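Capsular polysaccharide export system protein KpsC (Thermosulfurimonas dismutans, PDB 6MGB) probably transfers Kdo with beta(2,4) linkage from its CMP-activated donor onto the glycolipid that carries Gram-negative bacterial capsules, using a GT-B fold. Local coordinates at residues R158-D163 and S237-I242; V199-E204 and V225-F230; N231-L236 and G250-M255. All blocks are in the same frame, centred on the assembly; numbering follows the deposited sequence.

Contact 1 of 3, residues R158-D163 and S237-I242. With C5P (cytidine-5'-monophosphate), chain D.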
loop_
_atom_site.group_PDB
_atom_site.type_symbol
_atom_site.label_atom_id
_atom_site.label_comp_id
_atom_site.label_asym_id
_atom_site.label_seq_id
_atom_site.Cartn_x
_atom_site.Cartn_y
_atom_site.Cartn_z
ATOM N N ARG A 158 -9.382 -6.238 23.700
ATOM C CA ARG A 158 -9.735 -5.192 22.750
ATOM C C ARG A 158 -9.251 -5.588 21.363
ATOM O O ARG A 158 -8.239 -6.280 21.219
ATOM C CB ARG A 158 -9.124 -3.847 23.160
ATOM C CG ARG A 158 -7.619 -3.917 23.343
ATOM C CD ARG A 158 -6.998 -2.569 23.657
ATOM N NE ARG A 158 -5.574 -2.719 23.956
ATOM C CZ ARG A 158 -5.043 -2.716 25.177
ATOM N NH1 ARG A 158 -5.803 -2.548 26.254
ATOM N NH2 ARG A 158 -3.735 -2.875 25.322
ATOM N N VAL A 159 -9.982 -5.131 20.344
ATOM C CA VAL A 159 -9.621 -5.349 18.950
ATOM C C VAL A 159 -9.633 -4.005 18.233
ATOM O O VAL A 159 -10.212 -3.026 18.708
ATOM C CB VAL A 159 -10.565 -6.349 18.247
ATOM C CG1 VAL A 159 -10.608 -7.666 19.012
ATOM C CG2 VAL A 159 -11.968 -5.771 18.103
ATOM N N LEU A 160 -8.986 -3.969 17.070
ATOM C CA LEU A 160 -8.833 -2.745 16.295
ATOM C C LEU A 160 -9.431 -2.931 14.908
ATOM O O LEU A 160 -9.120 -3.910 14.219
ATOM C CB LEU A 160 -7.358 -2.347 16.173
ATOM C CG LEU A 160 -7.092 -1.025 15.445
ATOM C CD1 LEU A 160 -7.694 0.146 16.210
ATOM C CD2 LEU A 160 -5.602 -0.817 15.233
ATOM N N LEU A 161 -10.283 -1.991 14.506
ATOM C CA LEU A 161 -10.829 -1.931 13.156
ATOM C C LEU A 161 -10.163 -0.782 12.410
ATOM O O LEU A 161 -10.063 0.329 12.940
ATOM C CB LEU A 161 -12.350 -1.737 13.185
ATOM C CG LEU A 161 -13.229 -2.962 13.468
ATOM C CD1 LEU A 161 -12.734 -3.768 14.660
ATOM C CD2 LEU A 161 -14.664 -2.515 13.697
ATOM N N ILE A 162 -9.710 -1.054 11.189
ATOM C CA ILE A 162 -9.013 -0.068 10.369
ATOM C C ILE A 162 -10.022 0.560 9.417
ATOM O O ILE A 162 -10.678 -0.141 8.640
ATOM C CB ILE A 162 -7.845 -0.706 9.599
ATOM C CG1 ILE A 162 -6.832 -1.307 10.579
ATOM C CG2 ILE A 162 -7.169 0.328 8.691
ATOM C CD1 ILE A 162 -5.729 -2.110 9.920
ATOM N N ASP A 163 -10.145 1.883 9.475
ATOM C CA ASP A 163 -10.992 2.605 8.538
ATOM C C ASP A 163 -10.149 3.076 7.358
ATOM O O ASP A 163 -8.925 3.192 7.446
ATOM C CB ASP A 163 -11.670 3.798 9.219
ATOM C CG ASP A 163 -12.872 4.311 8.440
ATOM O OD1 ASP A 163 -13.385 3.575 7.572
ATOM O OD2 ASP A 163 -13.309 5.455 8.696
ATOM N N SER A 237 0.768 -2.073 18.157
ATOM C CA SER A 237 1.421 -2.883 19.181
ATOM C C SER A 237 0.508 -3.170 20.366
ATOM O O SER A 237 0.794 -4.086 21.145
ATOM C CB SER A 237 2.689 -2.186 19.673
ATOM O OG SER A 237 2.375 -1.074 20.493
ATOM N N HIS A 238 -0.576 -2.412 20.526
ATOM C CA HIS A 238 -1.476 -2.571 21.660
ATOM C C HIS A 238 -2.624 -3.530 21.380
ATOM O O HIS A 238 -3.522 -3.662 22.218
ATOM C CB HIS A 238 -2.037 -1.212 22.075
ATOM C CG HIS A 238 -1.003 -0.277 22.618
ATOM N ND1 HIS A 238 -0.675 -0.228 23.956
ATOM C CD2 HIS A 238 -0.221 0.641 22.005
ATOM C CE1 HIS A 238 0.264 0.682 24.144
ATOM N NE2 HIS A 238 0.558 1.223 22.975
ATOM N N PHE A 239 -2.620 -4.196 20.228
ATOM C CA PHE A 239 -3.665 -5.138 19.870
ATOM C C PHE A 239 -3.033 -6.442 19.404
ATOM O O PHE A 239 -1.880 -6.478 18.968
ATOM C CB PHE A 239 -4.579 -4.578 18.766
ATOM C CG PHE A 239 -5.274 -3.300 19.142
ATOM C CD1 PHE A 239 -6.552 -3.322 19.677
ATOM C CD2 PHE A 239 -4.651 -2.077 18.957
ATOM C CE1 PHE A 239 -7.194 -2.147 20.023
ATOM C CE2 PHE A 239 -5.287 -0.898 19.302
ATOM C CZ PHE A 239 -6.560 -0.934 19.837
ATOM N N ASP A 240 -3.804 -7.519 19.519
ATOM C CA ASP A 240 -3.434 -8.805 18.941
ATOM C C ASP A 240 -4.202 -9.126 17.670
ATOM O O ASP A 240 -3.686 -9.855 16.816
ATOM C CB ASP A 240 -3.669 -9.931 19.952
ATOM C CG ASP A 240 -2.809 -9.793 21.192
ATOM O OD1 ASP A 240 -1.676 -9.282 21.077
ATOM O OD2 ASP A 240 -3.266 -10.197 22.281
ATOM N N ARG A 241 -5.415 -8.593 17.525
ATOM C CA ARG A 241 -6.310 -8.937 16.429
ATOM C C ARG A 241 -6.745 -7.667 15.714
ATOM O O ARG A 241 -7.255 -6.738 16.350
ATOM C CB ARG A 241 -7.526 -9.705 16.959
ATOM C CG ARG A 241 -8.581 -10.022 15.922
ATOM C CD ARG A 241 -9.657 -10.918 16.510
ATOM N NE ARG A 241 -9.200 -12.296 16.671
ATOM C CZ ARG A 241 -9.901 -13.254 17.271
ATOM N NH1 ARG A 241 -11.097 -12.989 17.780
ATOM N NH2 ARG A 241 -9.404 -14.479 17.365
ATOM N N ILE A 242 -6.552 -7.633 14.396
ATOM C CA ILE A 242 -6.840 -6.461 13.578
ATOM C C ILE A 242 -7.878 -6.836 12.530
ATOM O O ILE A 242 -7.833 -7.934 11.964
ATOM C CB ILE A 242 -5.565 -5.917 12.898
ATOM C CG1 ILE A 242 -4.419 -5.788 13.906
ATOM C CG2 ILE A 242 -5.841 -4.576 12.236
ATOM C CD1 ILE A 242 -4.721 -4.901 15.096
HETATM O O3P C5P D . -3.994 1.652 2.342
HETATM P P C5P D . -4.395 2.884 3.121
HETATM O O1P C5P D . -5.706 2.601 3.847
HETATM O O2P C5P D . -4.526 4.198 2.375
HETATM O "O5'" C5P D . -3.278 3.065 4.238
HETATM C "C5'" C5P D . -2.061 3.744 3.968
HETATM C "C4'" C5P D . -1.243 3.888 5.226
HETATM O "O4'" C5P D . -1.859 4.886 6.081
HETATM C "C3'" C5P D . -1.164 2.643 6.098
HETATM O "O3'" C5P D . -0.149 1.747 5.680
HETATM C "C2'" C5P D . -0.927 3.216 7.491
HETATM O "O2'" C5P D . 0.442 3.540 7.688
HETATM C "C1'" C5P D . -1.740 4.509 7.437
HETATM N N1 C5P D . -3.102 4.333 7.994
HETATM C C2 C5P D . -3.420 4.798 9.382
HETATM N N3 C5P D . -4.807 4.614 9.937
HETATM C C4 C5P D . -5.851 3.989 9.129
HETATM C C5 C5P D . -5.534 3.527 7.748
HETATM C C6 C5P D . -4.148 3.711 7.195
HETATM O O2 C5P D . -2.579 5.304 10.041
HETATM N N4 C5P D . -7.196 3.808 9.668
HETATM O O HOH W 1 -6.666 -7.931 20.027
#

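Contact 2 of 3, residues V199-E204 and V225-F230. With C5P (cytidine-5'-monophosphate), chain D.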
loop_
_atom_site.group_PDB
_atom_site.type_symbol
_atom_site.label_atom_id
_atom_site.label_comp_id
_atom_site.label_asym_id
_atom_site.label_seq_id
_atom_site.Cartn_x
_atom_site.Cartn_y
_atom_site.Cartn_z
ATOM N N VAL A 199 -11.845 1.881 16.628
ATOM C CA VAL A 199 -11.819 2.185 15.202
ATOM C C VAL A 199 -10.783 3.276 14.979
ATOM O O VAL A 199 -10.850 4.338 15.609
ATOM C CB VAL A 199 -13.200 2.636 14.690
ATOM C CG1 VAL A 199 -13.122 3.082 13.233
ATOM C CG2 VAL A 199 -14.221 1.523 14.852
ATOM N N LYS A 200 -9.836 3.022 14.078
ATOM C CA LYS A 200 -8.793 3.990 13.752
ATOM C C LYS A 200 -9.172 4.690 12.453
ATOM O O LYS A 200 -9.231 4.060 11.392
ATOM C CB LYS A 200 -7.427 3.318 13.637
ATOM C CG LYS A 200 -6.303 4.260 13.206
ATOM C CD LYS A 200 -6.287 5.535 14.043
ATOM C CE LYS A 200 -5.046 6.374 13.792
ATOM N NZ LYS A 200 -4.827 6.653 12.347
ATOM N N VAL A 201 -9.429 5.996 12.543
ATOM C CA VAL A 201 -9.753 6.786 11.363
ATOM C C VAL A 201 -8.492 7.030 10.544
ATOM O O VAL A 201 -7.386 7.176 11.082
ATOM C CB VAL A 201 -10.417 8.112 11.780
ATOM C CG1 VAL A 201 -10.647 9.012 10.574
ATOM C CG2 VAL A 201 -11.735 7.839 12.496
ATOM N N HIS A 202 -8.664 7.087 9.226
ATOM C CA HIS A 202 -7.534 7.243 8.321
ATOM C C HIS A 202 -6.958 8.656 8.440
ATOM O O HIS A 202 -7.712 9.621 8.593
ATOM C CB HIS A 202 -7.988 6.971 6.885
ATOM C CG HIS A 202 -6.868 6.817 5.903
ATOM N ND1 HIS A 202 -6.151 7.888 5.418
ATOM C CD2 HIS A 202 -6.361 5.719 5.295
ATOM C CE1 HIS A 202 -5.241 7.457 4.563
ATOM N NE2 HIS A 202 -5.347 6.143 4.470
ATOM N N PRO A 203 -5.630 8.812 8.377
ATOM C CA PRO A 203 -5.056 10.160 8.557
ATOM C C PRO A 203 -5.572 11.190 7.568
ATOM O O PRO A 203 -5.751 12.355 7.943
ATOM C CB PRO A 203 -3.545 9.921 8.396
ATOM C CG PRO A 203 -3.412 8.574 7.757
ATOM C CD PRO A 203 -4.580 7.790 8.250
ATOM N N GLU A 204 -5.806 10.805 6.310
ATOM C CA GLU A 204 -6.346 11.754 5.340
ATOM C C GLU A 204 -7.743 12.216 5.732
ATOM O O GLU A 204 -8.163 13.315 5.350
ATOM C CB GLU A 204 -6.363 11.131 3.944
ATOM C CG GLU A 204 -4.986 10.975 3.323
ATOM C CD GLU A 204 -5.028 10.261 1.986
ATOM O OE1 GLU A 204 -6.081 10.311 1.318
ATOM O OE2 GLU A 204 -4.009 9.644 1.607
ATOM N N VAL A 225 -13.816 5.556 18.720
ATOM C CA VAL A 225 -13.348 5.957 17.399
ATOM C C VAL A 225 -12.148 6.872 17.595
ATOM O O VAL A 225 -12.262 7.941 18.207
ATOM C CB VAL A 225 -14.459 6.651 16.597
ATOM C CG1 VAL A 225 -13.943 7.104 15.238
ATOM C CG2 VAL A 225 -15.643 5.714 16.426
ATOM N N ILE A 226 -11.001 6.452 17.074
ATOM C CA ILE A 226 -9.734 7.134 17.316
ATOM C C ILE A 226 -9.513 8.134 16.189
ATOM O O ILE A 226 -9.363 7.753 15.026
ATOM C CB ILE A 226 -8.573 6.137 17.413
ATOM C CG1 ILE A 226 -8.844 5.113 18.522
ATOM C CG2 ILE A 226 -7.257 6.873 17.668
ATOM C CD1 ILE A 226 -7.836 3.982 18.581
ATOM N N ARG A 227 -9.489 9.419 16.536
ATOM C CA ARG A 227 -9.195 10.484 15.589
ATOM C C ARG A 227 -7.907 11.217 15.938
ATOM O O ARG A 227 -7.588 12.231 15.307
ATOM C CB ARG A 227 -10.368 11.464 15.524
ATOM C CG ARG A 227 -11.722 10.775 15.460
ATOM C CD ARG A 227 -12.844 11.767 15.237
ATOM N NE ARG A 227 -13.222 11.851 13.828
ATOM C CZ ARG A 227 -14.243 11.199 13.277
ATOM N NH1 ARG A 227 -14.497 11.345 11.984
ATOM N NH2 ARG A 227 -15.020 10.408 14.008
ATOM N N GLU A 228 -7.168 10.738 16.936
ATOM C CA GLU A 228 -5.827 11.236 17.187
ATOM C C GLU A 228 -4.855 10.609 16.197
ATOM O O GLU A 228 -4.997 9.448 15.800
ATOM C CB GLU A 228 -5.387 10.931 18.619
ATOM C CG GLU A 228 -6.218 11.628 19.681
ATOM C CD GLU A 228 -5.657 11.453 21.079
ATOM O OE1 GLU A 228 -6.387 10.947 21.958
ATOM O OE2 GLU A 228 -4.483 11.820 21.298
ATOM N N GLU A 229 -3.860 11.394 15.795
ATOM C CA GLU A 229 -2.935 10.981 14.743
ATOM C C GLU A 229 -1.772 10.200 15.355
ATOM O O GLU A 229 -0.629 10.654 15.421
ATOM C CB GLU A 229 -2.452 12.193 13.965
ATOM C CG GLU A 229 -1.798 11.843 12.660
ATOM C CD GLU A 229 -2.207 12.790 11.564
ATOM O OE1 GLU A 229 -2.327 12.343 10.404
ATOM O OE2 GLU A 229 -2.403 13.989 11.853
ATOM N N PHE A 230 -2.094 8.992 15.800
ATOM C CA PHE A 230 -1.101 8.108 16.385
ATOM C C PHE A 230 -0.234 7.479 15.304
ATOM O O PHE A 230 -0.686 7.215 14.186
ATOM C CB PHE A 230 -1.778 7.003 17.196
ATOM C CG PHE A 230 -2.444 7.487 18.450
ATOM C CD1 PHE A 230 -1.792 8.352 19.310
ATOM C CD2 PHE A 230 -3.726 7.074 18.767
ATOM C CE1 PHE A 230 -2.404 8.796 20.463
ATOM C CE2 PHE A 230 -4.345 7.514 19.918
ATOM C CZ PHE A 230 -3.682 8.377 20.768
HETATM O O3P C5P D . -3.994 1.652 2.342
HETATM P P C5P D . -4.395 2.884 3.121
HETATM O O1P C5P D . -5.706 2.601 3.847
HETATM O O2P C5P D . -4.526 4.198 2.375
HETATM O "O5'" C5P D . -3.278 3.065 4.238
HETATM C "C5'" C5P D . -2.061 3.744 3.968
HETATM C "C4'" C5P D . -1.243 3.888 5.226
HETATM O "O4'" C5P D . -1.859 4.886 6.081
HETATM C "C3'" C5P D . -1.164 2.643 6.098
HETATM O "O3'" C5P D . -0.149 1.747 5.680
HETATM C "C2'" C5P D . -0.927 3.216 7.491
HETATM O "O2'" C5P D . 0.442 3.540 7.688
HETATM C "C1'" C5P D . -1.740 4.509 7.437
HETATM N N1 C5P D . -3.102 4.333 7.994
HETATM C C2 C5P D . -3.420 4.798 9.382
HETATM N N3 C5P D . -4.807 4.614 9.937
HETATM C C4 C5P D . -5.851 3.989 9.129
HETATM C C5 C5P D . -5.534 3.527 7.748
HETATM C C6 C5P D . -4.148 3.711 7.195
HETATM O O2 C5P D . -2.579 5.304 10.041
HETATM N N4 C5P D . -7.196 3.808 9.668
HETATM O O HOH W 2 -2.352 8.277 12.357
HETATM O O HOH W 3 -2.410 5.055 12.865
#

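Contact 3 of 3, residues N231-L236 and G250-M255. With C5P (cytidine-5'-monophosphate), chain D.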
loop_
_atom_site.group_PDB
_atom_site.type_symbol
_atom_site.label_atom_id
_atom_site.label_comp_id
_atom_site.label_asym_id
_atom_site.label_seq_id
_atom_site.Cartn_x
_atom_site.Cartn_y
_atom_site.Cartn_z
ATOM N N ASN A 231 1.023 7.242 15.650
ATOM C CA ASN A 231 1.889 6.434 14.809
ATOM C C ASN A 231 1.234 5.069 14.618
ATOM O O ASN A 231 0.974 4.376 15.613
ATOM C CB ASN A 231 3.272 6.293 15.443
ATOM C CG ASN A 231 4.222 5.465 14.598
ATOM O OD1 ASN A 231 3.819 4.493 13.968
ATOM N ND2 ASN A 231 5.492 5.850 14.580
ATOM N N PRO A 232 0.953 4.646 13.382
ATOM C CA PRO A 232 0.148 3.424 13.206
ATOM C C PRO A 232 0.794 2.170 13.770
ATOM O O PRO A 232 0.093 1.326 14.340
ATOM C CB PRO A 232 -0.031 3.341 11.682
ATOM C CG PRO A 232 1.083 4.151 11.111
ATOM C CD PRO A 232 1.320 5.255 12.091
ATOM N N VAL A 233 2.111 2.014 13.627
ATOM C CA VAL A 233 2.746 0.796 14.118
ATOM C C VAL A 233 2.864 0.815 15.639
ATOM O O VAL A 233 2.880 -0.244 16.276
ATOM C CB VAL A 233 4.112 0.587 13.443
ATOM C CG1 VAL A 233 3.940 0.407 11.943
ATOM C CG2 VAL A 233 5.038 1.743 13.723
ATOM N N ASP A 234 2.944 2.000 16.247
ATOM C CA ASP A 234 2.838 2.086 17.701
ATOM C C ASP A 234 1.437 1.703 18.160
ATOM O O ASP A 234 1.268 0.936 19.114
ATOM C CB ASP A 234 3.191 3.497 18.172
ATOM C CG ASP A 234 3.406 3.573 19.671
ATOM O OD1 ASP A 234 3.627 2.516 20.298
ATOM O OD2 ASP A 234 3.350 4.692 20.224
ATOM N N LEU A 235 0.414 2.230 17.482
ATOM C CA LEU A 235 -0.961 1.881 17.819
ATOM C C LEU A 235 -1.191 0.379 17.704
ATOM O O LEU A 235 -1.842 -0.225 18.564
ATOM C CB LEU A 235 -1.926 2.640 16.906
ATOM C CG LEU A 235 -3.420 2.427 17.158
ATOM C CD1 LEU A 235 -3.821 2.936 18.533
ATOM C CD2 LEU A 235 -4.242 3.107 16.073
ATOM N N LEU A 236 -0.662 -0.238 16.646
ATOM C CA LEU A 236 -0.903 -1.658 16.415
ATOM C C LEU A 236 -0.315 -2.524 17.520
ATOM O O LEU A 236 -0.844 -3.604 17.807
ATOM C CB LEU A 236 -0.323 -2.067 15.061
ATOM C CG LEU A 236 -1.124 -1.606 13.841
ATOM C CD1 LEU A 236 -0.276 -1.692 12.582
ATOM C CD2 LEU A 236 -2.384 -2.443 13.693
ATOM N N GLY A 250 -3.164 -3.097 7.255
ATOM C CA GLY A 250 -3.264 -4.512 7.574
ATOM C C GLY A 250 -1.946 -5.239 7.392
ATOM O O GLY A 250 -1.591 -6.113 8.186
ATOM N N PHE A 251 -1.198 -4.887 6.342
ATOM C CA PHE A 251 0.116 -5.492 6.153
ATOM C C PHE A 251 1.103 -4.997 7.200
ATOM O O PHE A 251 1.957 -5.761 7.663
ATOM C CB PHE A 251 0.641 -5.201 4.749
ATOM C CG PHE A 251 1.907 -5.937 4.423
ATOM C CD1 PHE A 251 1.914 -7.321 4.357
ATOM C CD2 PHE A 251 3.089 -5.252 4.192
ATOM C CE1 PHE A 251 3.076 -8.010 4.064
ATOM C CE2 PHE A 251 4.255 -5.936 3.896
ATOM C CZ PHE A 251 4.247 -7.317 3.832
ATOM N N GLU A 252 1.007 -3.722 7.584
ATOM C CA GLU A 252 1.855 -3.218 8.659
ATOM C C GLU A 252 1.596 -3.978 9.954
ATOM O O GLU A 252 2.525 -4.246 10.724
ATOM C CB GLU A 252 1.626 -1.719 8.843
ATOM C CG GLU A 252 2.127 -0.903 7.663
ATOM C CD GLU A 252 1.867 0.580 7.808
ATOM O OE1 GLU A 252 1.138 0.978 8.741
ATOM O OE2 GLU A 252 2.398 1.352 6.981
ATOM N N GLY A 253 0.339 -4.350 10.202
ATOM C CA GLY A 253 0.045 -5.211 11.335
ATOM C C GLY A 253 0.601 -6.611 11.157
ATOM O O GLY A 253 1.140 -7.201 12.099
ATOM N N LEU A 254 0.483 -7.163 9.948
ATOM C CA LEU A 254 1.049 -8.480 9.674
ATOM C C LEU A 254 2.557 -8.484 9.903
ATOM O O LEU A 254 3.109 -9.449 10.444
ATOM C CB LEU A 254 0.722 -8.895 8.238
ATOM C CG LEU A 254 0.651 -10.389 7.914
ATOM C CD1 LEU A 254 -0.500 -11.058 8.647
ATOM C CD2 LEU A 254 0.506 -10.585 6.414
ATOM N N MET A 255 3.237 -7.407 9.503
ATOM C CA MET A 255 4.678 -7.315 9.705
ATOM C C MET A 255 5.046 -7.354 11.182
ATOM O O MET A 255 6.164 -7.749 11.531
ATOM C CB MET A 255 5.210 -6.037 9.056
ATOM C CG MET A 255 5.187 -6.073 7.532
ATOM S SD MET A 255 5.359 -4.446 6.769
ATOM C CE MET A 255 6.920 -3.904 7.460
HETATM O O3P C5P D . -3.994 1.652 2.342
HETATM P P C5P D . -4.395 2.884 3.121
HETATM O O1P C5P D . -5.706 2.601 3.847
HETATM O O2P C5P D . -4.526 4.198 2.375
HETATM O "O5'" C5P D . -3.278 3.065 4.238
HETATM C "C5'" C5P D . -2.061 3.744 3.968
HETATM C "C4'" C5P D . -1.243 3.888 5.226
HETATM O "O4'" C5P D . -1.859 4.886 6.081
HETATM C "C3'" C5P D . -1.164 2.643 6.098
HETATM O "O3'" C5P D . -0.149 1.747 5.680
HETATM C "C2'" C5P D . -0.927 3.216 7.491
HETATM O "O2'" C5P D . 0.442 3.540 7.688
HETATM C "C1'" C5P D . -1.740 4.509 7.437
HETATM N N1 C5P D . -3.102 4.333 7.994
HETATM C C2 C5P D . -3.420 4.798 9.382
HETATM N N3 C5P D . -4.807 4.614 9.937
HETATM C C4 C5P D . -5.851 3.989 9.129
HETATM C C5 C5P D . -5.534 3.527 7.748
HETATM C C6 C5P D . -4.148 3.711 7.195
HETATM O O2 C5P D . -2.579 5.304 10.041
HETATM N N4 C5P D . -7.196 3.808 9.668
#

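Contact 1 of 3, residues R158-D163 and S237-I242
Arg158 reaches across to the turn before strand 241-244 and takes hold of the carbonyl of His238. Its NE gives the main bond, 2.8 Å to His238 O with an N-H...O angle of 155°, and the oxygen lies close to the guanidinium plane; NH2 adds a weak second bond to the same atom, while NH1 turns to Thr153 O. From CG to NE the arginine chain is extended, and its CD passes Phe239 CE1 at 3.7 Å. Phe239 is thereby sandwiched: Arg158 NE stands over the rim of one ring face, and Leu160 CB sits over the centre of the other, 3.6 Å from the ring centroid, in a CH-pi contact. Arg158 CZ stays too far above the ring for more than a weak cation-pi attraction, and the guanidinium stands nearly perpendicular to it.

The backbones meet in a parallel bridge between Leu160 and Ile242. Leu160 N gives a weak but nearly straight bond of 3.3 Å to Arg241 O. Ahead of the bridge a water links the loop to strand 158-162, donating to Arg158 O at 2.6 Å and accepting from Asp240 N at 2.9 Å. Beyond the strand end, Asp163 O accepts from the cytosine N4 of CMP at 2.9 Å, and its carboxylate is held by the backbone amides of Leu214 and Ala215. His238 O, Leu160 N, Arg158 O and Asp240 N are thus satisfied directly or through water, Val159 and Leu161 bond to strand 196-200 on the other side, and the strand's C-terminal end presents a carbonyl that reads the cytosine amino group.

Contact 2 of 3, residues V199-E204 and V225-F230
Lys200 and Ile226 pair in register on parallel strands 196-200 and 224-226, a beta-alpha-beta unit with helix 203-206 between, and the end of the first strand forms part of the nucleotide pocket. The lysine runs on from the sheet to the cytosine of CMP. Its CB lies 4.1 Å from Leu160 CD1 on the adjoining strand. CG, anti to the backbone N (chi1 176°), comes to the N3/N4 edge of the base, 3.6 Å from C5P N3, with Leu235 of helix 232-236 also against it. At chi2 the chain bends, bringing CD to Ile226 O and Ile226 CG2; the two side chains cross at about a right angle. CE then comes to Glu228 O, and a second bend at chi4 turns NZ back to the base. There NZ donates to C5P N3 at 3.2 Å and to Val201 O at 2.9 Å, and has a weak, long bond to C5P O2. Two waters each bridge NZ to Phe230 O; the one that also donates to C5P O2 is held only weakly by NZ.

The strands are linked by Ile226 N to Val199 O, 2.6 Å and almost linear, and by Val201 N to Ile226 O. Val201 CG2 packs on Val225 CG1 and lies over one face of the Arg227 guanidinium. Pro203 CB touches Glu229 OE1, an oxygen that pairs with Arg143, and Pro203 CD sits over a face of the base, 3.4 Å from C5P C2. His202 NE2 donates to C5P O2P at 3.0 Å.

An ND1 of His202 that accepts from Glu204 N, capping the helix, is consistent with this and sets the ring's rotation. With the weak bond from C5P N4 to Lys200 O, the lysine's bond to N3 matches cytosine's donor-acceptor pattern.

Contact 3 of 3, residues N231-L236 and G250-M255
In the C-terminal Rossmann-like domain of this GT-B enzyme, helices 232-236 and 248-255 meet beside the ribose of CMP, with Glu252 and Pro232 reaching it from the two sides of the contact. The short axes approach to 9.8 Å and cross at -58°. Leu236 makes the closest approach between the helices: its CD1 rests on the backbone of the second, 3.6 Å from Gly253 N, and also faces Glu252 CB at 4.2 Å. Gly253 offers bare backbone to that methyl.

The first helix precedes strand 241-244 in the chain and the second follows it; Leu236 of the first packs on Leu160 and Ile242 of the parallel sheet, while Pro232 and Glu252 reach the ribose. In Glu252, CG is anti to its own carbonyl carbon (chi1 -68°) and the chain is extended beyond it, which carries the carboxylate to the ribose diol. OE1 accepts from C5P O2' at 2.9 Å, and OE2 accepts from C5P O3' more weakly; Lys140 N also makes a weak bond to OE2.

Pro232 closes on the same hydroxyl from its apolar side, with CG 3.5 Å from C5P O2' and CB 3.9 Å from Glu252 OE1, the two side chains crossing at a slant. One residue earlier, Asn231 caps helix 232-236, its OD1 accepting weakly from Val233 N and Asp234 N, while ND2 is bonded to Lys137 O.

Overall arrangement
Of the segments involved, strand 158-162 is the first met from the N terminus, an inner strand between 196-200 and 241-244; contact 1 closes a long loop when residues 237-242 return beside it. Contact 2 is nested within that loop, joining strand 196-200 to the edge strand 224-226; bonds from Leu161 O to Lys200 N and from Asp163 N to Lys200 O tie it to contact 1. Helix 232-236 then opens contact 3, which closes when helix 248-255 returns after strand 241-244, a short loop that brackets the second half of contact 1. Contacts 1 and 3 therefore cross, whereas 2 and 3 follow in series. Leu235 and Leu236 pack back onto the sheet, and all three contacts converge on one CMP.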